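Local coordinates for protein NLP/P60 (Enterococcus faecium, PDB 6B8C) that probably cleaves peptide bonds in peptidoglycan as a secreted NlpC/P60-family endopeptidase, releasing muropeptides that enhance host immunity, at residues Arg69-Thr83 with Gln132-Met142. Residues are numbered along the deposited sequence; the frame is centred on the assembly and turned at random.
Sequences RDIGGWTVPQESAGT and QWFAPDFAVSM
CG of M142 is anti to the carbonyl carbon, beside the backbone N (chi1 -43°), and the chain bends at chi2 and chi3, bringing CE 3.5 Å from CB of A81. A flexible, unbranched methionine suits this place: its methyl also reaches CG2 of I71 and the edge of the R69 guanidinium, 3.7 Å from NH2. V140 holds CG1 anti to its own backbone N (chi1 167°), 3.5 Å from N of G82, while CG2 faces the E79 carbonyl oxygen; two branches let one buried residue touch both. G82, lacking a side chain, lets its backbone approach strand 138-141. Beyond it the backbones pair antiparallel: N of S141 donates to O of T83 (2.9 Å, 161° at the hydrogen); the return bond is less certain. On the sheet face carrying both residues, beta-branched T83, suited to extended strand, sets CG2 3.6 Å from CB of S141. OE2 of E79 lies near the F138 ring plane, 4.2 Å from CZ, where partly positive ring hydrogens suit a carboxylate oxygen; N of G102 donates to OE2, and OE1 hydrogen-bonds with OG1 of T104. The contact joins the loop between helix 55-67, whose Y63 touches M142, and strand 83-85, with that strand's first residue, to strand 138-141, which lies between strands 83-85 and 95-98.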
loop_
_atom_site.group_PDB
_atom_site.type_symbol
_atom_site.label_atom_id
_atom_site.label_comp_id
_atom_site.label_asym_id
_atom_site.label_seq_id
_atom_site.Cartn_x
_atom_site.Cartn_y
_atom_site.Cartn_z
ATOM N N ARG A 69 -5.405 -12.324 6.569
ATOM C CA ARG A 69 -6.574 -11.509 6.859
ATOM C C ARG A 69 -6.843 -10.538 5.714
ATOM O O ARG A 69 -5.951 -10.177 4.942
ATOM C CB ARG A 69 -6.392 -10.747 8.170
ATOM C CG ARG A 69 -5.351 -9.653 8.106
ATOM C CD ARG A 69 -4.569 -9.576 9.404
ATOM N NE ARG A 69 -4.684 -8.264 10.033
ATOM C CZ ARG A 69 -3.968 -7.203 9.677
ATOM N NH1 ARG A 69 -3.088 -7.298 8.687
ATOM N NH2 ARG A 69 -4.134 -6.047 10.306
ATOM N N ASP A 70 -8.097 -10.116 5.618
ATOM C CA ASP A 70 -8.591 -9.327 4.496
ATOM C C ASP A 70 -8.845 -7.901 4.975
ATOM O O ASP A 70 -9.920 -7.594 5.498
ATOM C CB ASP A 70 -9.856 -9.960 3.918
ATOM C CG ASP A 70 -10.152 -9.500 2.499
ATOM O OD1 ASP A 70 -9.954 -8.310 2.195
ATOM O OD2 ASP A 70 -10.582 -10.337 1.680
ATOM N N ILE A 71 -7.855 -7.028 4.790
ATOM C CA ILE A 71 -8.079 -5.596 4.942
ATOM C C ILE A 71 -8.963 -5.187 3.772
ATOM O O ILE A 71 -9.115 -5.950 2.814
ATOM C CB ILE A 71 -6.753 -4.811 4.986
ATOM C CG1 ILE A 71 -6.082 -4.784 3.612
ATOM C CG2 ILE A 71 -5.806 -5.445 5.986
ATOM C CD1 ILE A 71 -4.775 -4.001 3.590
ATOM N N GLY A 72 -9.564 -4.004 3.838
ATOM C CA GLY A 72 -10.557 -3.613 2.850
ATOM C C GLY A 72 -10.209 -3.828 1.386
ATOM O O GLY A 72 -9.036 -3.789 1.000
ATOM N N GLY A 73 -11.233 -4.056 0.555
ATOM C CA GLY A 73 -11.025 -4.226 -0.872
ATOM C C GLY A 73 -10.801 -2.937 -1.632
ATOM O O GLY A 73 -10.224 -2.965 -2.725
ATOM N N TRP A 74 -11.249 -1.813 -1.089
ATOM C CA TRP A 74 -10.965 -0.495 -1.633
ATOM C C TRP A 74 -10.282 0.336 -0.545
ATOM O O TRP A 74 -9.930 -0.168 0.524
ATOM C CB TRP A 74 -12.233 0.164 -2.188
ATOM C CG TRP A 74 -13.425 0.162 -1.267
ATOM C CD1 TRP A 74 -14.102 -0.928 -0.792
ATOM C CD2 TRP A 74 -14.105 1.309 -0.751
ATOM N NE1 TRP A 74 -15.146 -0.527 0.006
ATOM C CE2 TRP A 74 -15.170 0.842 0.046
ATOM C CE3 TRP A 74 -13.911 2.689 -0.876
ATOM C CZ2 TRP A 74 -16.036 1.703 0.714
ATOM C CZ3 TRP A 74 -14.777 3.543 -0.211
ATOM C CH2 TRP A 74 -15.823 3.046 0.574
ATOM N N THR A 75 -10.092 1.624 -0.828
ATOM C CA THR A 75 -9.123 2.412 -0.070
ATOM C C THR A 75 -9.587 2.684 1.358
ATOM O O THR A 75 -8.794 2.581 2.302
ATOM C CB THR A 75 -8.840 3.722 -0.804
ATOM O OG1 THR A 75 -8.182 4.638 0.078
ATOM C CG2 THR A 75 -10.135 4.342 -1.320
ATOM N N VAL A 76 -10.859 3.019 1.545
ATOM C CA VAL A 76 -11.314 3.587 2.814
ATOM C C VAL A 76 -11.387 2.541 3.925
ATOM O O VAL A 76 -10.920 2.821 5.040
ATOM C CB VAL A 76 -12.658 4.314 2.639
ATOM C CG1 VAL A 76 -13.113 4.901 3.961
ATOM C CG2 VAL A 76 -12.522 5.413 1.597
ATOM N N PRO A 77 -11.949 1.343 3.706
ATOM C CA PRO A 77 -11.885 0.321 4.768
ATOM C C PRO A 77 -10.473 0.025 5.240
ATOM O O PRO A 77 -10.263 -0.215 6.438
ATOM C CB PRO A 77 -12.534 -0.909 4.116
ATOM C CG PRO A 77 -12.569 -0.614 2.647
ATOM C CD PRO A 77 -12.730 0.862 2.553
ATOM N N GLN A 78 -9.487 0.068 4.341
ATOM C CA GLN A 78 -8.104 -0.178 4.730
ATOM C C GLN A 78 -7.586 0.834 5.743
ATOM O O GLN A 78 -6.540 0.594 6.354
ATOM C CB GLN A 78 -7.211 -0.183 3.486
ATOM C CG GLN A 78 -7.618 -1.222 2.458
ATOM C CD GLN A 78 -6.537 -1.496 1.428
ATOM O OE1 GLN A 78 -5.489 -0.851 1.419
ATOM N NE2 GLN A 78 -6.788 -2.464 0.557
ATOM N N GLU A 79 -8.298 1.945 5.948
ATOM C CA GLU A 79 -7.918 2.912 6.969
ATOM C C GLU A 79 -8.155 2.398 8.385
ATOM O O GLU A 79 -7.680 3.025 9.337
ATOM C CB GLU A 79 -8.693 4.214 6.773
ATOM C CG GLU A 79 -8.485 4.891 5.430
ATOM C CD GLU A 79 -9.468 6.028 5.203
ATOM O OE1 GLU A 79 -9.964 6.175 4.066
ATOM O OE2 GLU A 79 -9.752 6.770 6.166
ATOM N N SER A 80 -8.873 1.285 8.548
ATOM C CA SER A 80 -9.182 0.757 9.870
ATOM C C SER A 80 -8.285 -0.400 10.285
ATOM O O SER A 80 -8.371 -0.848 11.433
ATOM C CB SER A 80 -10.645 0.296 9.929
ATOM O OG SER A 80 -11.523 1.322 9.500
ATOM N N ALA A 81 -7.429 -0.891 9.387
ATOM C CA ALA A 81 -6.695 -2.128 9.617
ATOM C C ALA A 81 -5.623 -2.013 10.692
ATOM O O ALA A 81 -5.098 -3.046 11.120
ATOM C CB ALA A 81 -6.070 -2.597 8.304
ATOM N N GLY A 82 -5.287 -0.812 11.135
ATOM C CA GLY A 82 -4.280 -0.621 12.165
ATOM C C GLY A 82 -4.549 0.657 12.924
ATOM O O GLY A 82 -5.686 1.130 12.990
ATOM N N THR A 83 -3.496 1.229 13.500
ATOM C CA THR A 83 -3.606 2.468 14.263
ATOM C C THR A 83 -3.012 3.620 13.460
ATOM O O THR A 83 -1.894 3.514 12.949
ATOM C CB THR A 83 -2.911 2.347 15.625
ATOM O OG1 THR A 83 -2.778 3.646 16.218
ATOM C CG2 THR A 83 -1.537 1.710 15.482
ATOM N N GLN A 132 9.506 12.230 -1.511
ATOM C CA GLN A 132 9.992 13.433 -2.171
ATOM C C GLN A 132 9.358 13.624 -3.541
ATOM O O GLN A 132 9.478 14.708 -4.121
ATOM C CB GLN A 132 11.515 13.388 -2.297
ATOM C CG GLN A 132 12.239 13.440 -0.963
ATOM C CD GLN A 132 12.006 14.746 -0.226
ATOM O OE1 GLN A 132 11.765 14.756 0.983
ATOM N NE2 GLN A 132 12.087 15.860 -0.951
ATOM N N TRP A 133 8.704 12.594 -4.077
ATOM C CA TRP A 133 7.940 12.722 -5.314
ATOM C C TRP A 133 6.485 13.083 -5.024
ATOM O O TRP A 133 6.003 14.142 -5.439
ATOM C CB TRP A 133 8.011 11.417 -6.118
ATOM C CG TRP A 133 9.396 10.949 -6.478
ATOM C CD1 TRP A 133 10.564 11.647 -6.357
ATOM C CD2 TRP A 133 9.748 9.671 -7.021
ATOM N NE1 TRP A 133 11.621 10.880 -6.790
ATOM C CE2 TRP A 133 11.144 9.663 -7.204
ATOM C CE3 TRP A 133 9.014 8.531 -7.371
ATOM C CZ2 TRP A 133 11.823 8.563 -7.722
ATOM C CZ3 TRP A 133 9.689 7.439 -7.884
ATOM C CH2 TRP A 133 11.079 7.463 -8.055
ATOM N N PHE A 134 5.779 12.212 -4.300
ATOM C CA PHE A 134 4.383 12.430 -3.930
ATOM C C PHE A 134 4.223 12.006 -2.478
ATOM O O PHE A 134 4.392 10.827 -2.151
ATOM C CB PHE A 134 3.432 11.655 -4.844
ATOM C CG PHE A 134 3.442 12.135 -6.268
ATOM C CD1 PHE A 134 2.763 13.290 -6.624
ATOM C CD2 PHE A 134 4.142 11.447 -7.242
ATOM C CE1 PHE A 134 2.778 13.751 -7.929
ATOM C CE2 PHE A 134 4.160 11.901 -8.555
ATOM C CZ PHE A 134 3.476 13.057 -8.895
ATOM N N ALA A 135 3.909 12.965 -1.608
ATOM C CA ALA A 135 3.902 12.735 -0.168
ATOM C C ALA A 135 2.542 12.216 0.280
ATOM O O ALA A 135 1.517 12.820 -0.057
ATOM C CB ALA A 135 4.230 14.013 0.588
ATOM N N PRO A 136 2.492 11.127 1.040
ATOM C CA PRO A 136 1.211 10.671 1.584
ATOM C C PRO A 136 0.760 11.572 2.718
ATOM O O PRO A 136 1.541 12.323 3.307
ATOM C CB PRO A 136 1.515 9.256 2.081
ATOM C CG PRO A 136 2.967 9.289 2.411
ATOM C CD PRO A 136 3.611 10.261 1.453
ATOM N N ASP A 137 -0.533 11.489 3.020
ATOM C CA ASP A 137 -1.119 12.355 4.037
ATOM C C ASP A 137 -0.999 11.777 5.444
ATOM O O ASP A 137 -0.684 12.519 6.380
ATOM C CB ASP A 137 -2.583 12.648 3.696
ATOM C CG ASP A 137 -2.728 13.536 2.469
ATOM O OD1 ASP A 137 -2.203 14.671 2.479
ATOM O OD2 ASP A 137 -3.351 13.093 1.482
ATOM N N PHE A 138 -1.237 10.479 5.634
ATOM C CA PHE A 138 -0.977 9.885 6.951
ATOM C C PHE A 138 -0.555 8.431 6.763
ATOM O O PHE A 138 -0.393 7.956 5.636
ATOM C CB PHE A 138 -2.189 10.033 7.886
ATOM C CG PHE A 138 -3.445 9.371 7.387
ATOM C CD1 PHE A 138 -4.374 10.090 6.650
ATOM C CD2 PHE A 138 -3.711 8.042 7.677
ATOM C CE1 PHE A 138 -5.535 9.492 6.199
ATOM C CE2 PHE A 138 -4.871 7.436 7.227
ATOM C CZ PHE A 138 -5.783 8.161 6.488
ATOM N N ALA A 139 -0.364 7.715 7.873
ATOM C CA ALA A 139 0.055 6.327 7.816
ATOM C C ALA A 139 -0.746 5.524 8.830
ATOM O O ALA A 139 -1.467 6.071 9.667
ATOM C CB ALA A 139 1.560 6.184 8.074
ATOM N N VAL A 140 -0.600 4.205 8.746
ATOM C CA VAL A 140 -1.340 3.263 9.574
ATOM C C VAL A 140 -0.394 2.131 9.942
ATOM O O VAL A 140 0.162 1.469 9.056
ATOM C CB VAL A 140 -2.589 2.716 8.859
ATOM C CG1 VAL A 140 -3.140 1.518 9.599
ATOM C CG2 VAL A 140 -3.655 3.798 8.744
ATOM N N SER A 141 -0.189 1.934 11.243
ATOM C CA SER A 141 0.598 0.820 11.747
ATOM C C SER A 141 -0.252 -0.440 11.788
ATOM O O SER A 141 -1.450 -0.392 12.090
ATOM C CB SER A 141 1.138 1.127 13.145
ATOM O OG SER A 141 1.944 2.293 13.149
ATOM N N MET A 142 0.380 -1.569 11.486
ATOM C CA MET A 142 -0.308 -2.847 11.379
ATOM C C MET A 142 0.268 -3.864 12.359
ATOM O O MET A 142 1.396 -4.333 12.194
ATOM C CB MET A 142 -0.205 -3.375 9.947
ATOM C CG MET A 142 -0.433 -2.309 8.883
ATOM S SD MET A 142 -2.172 -1.951 8.591
ATOM C CE MET A 142 -2.725 -3.534 7.962
#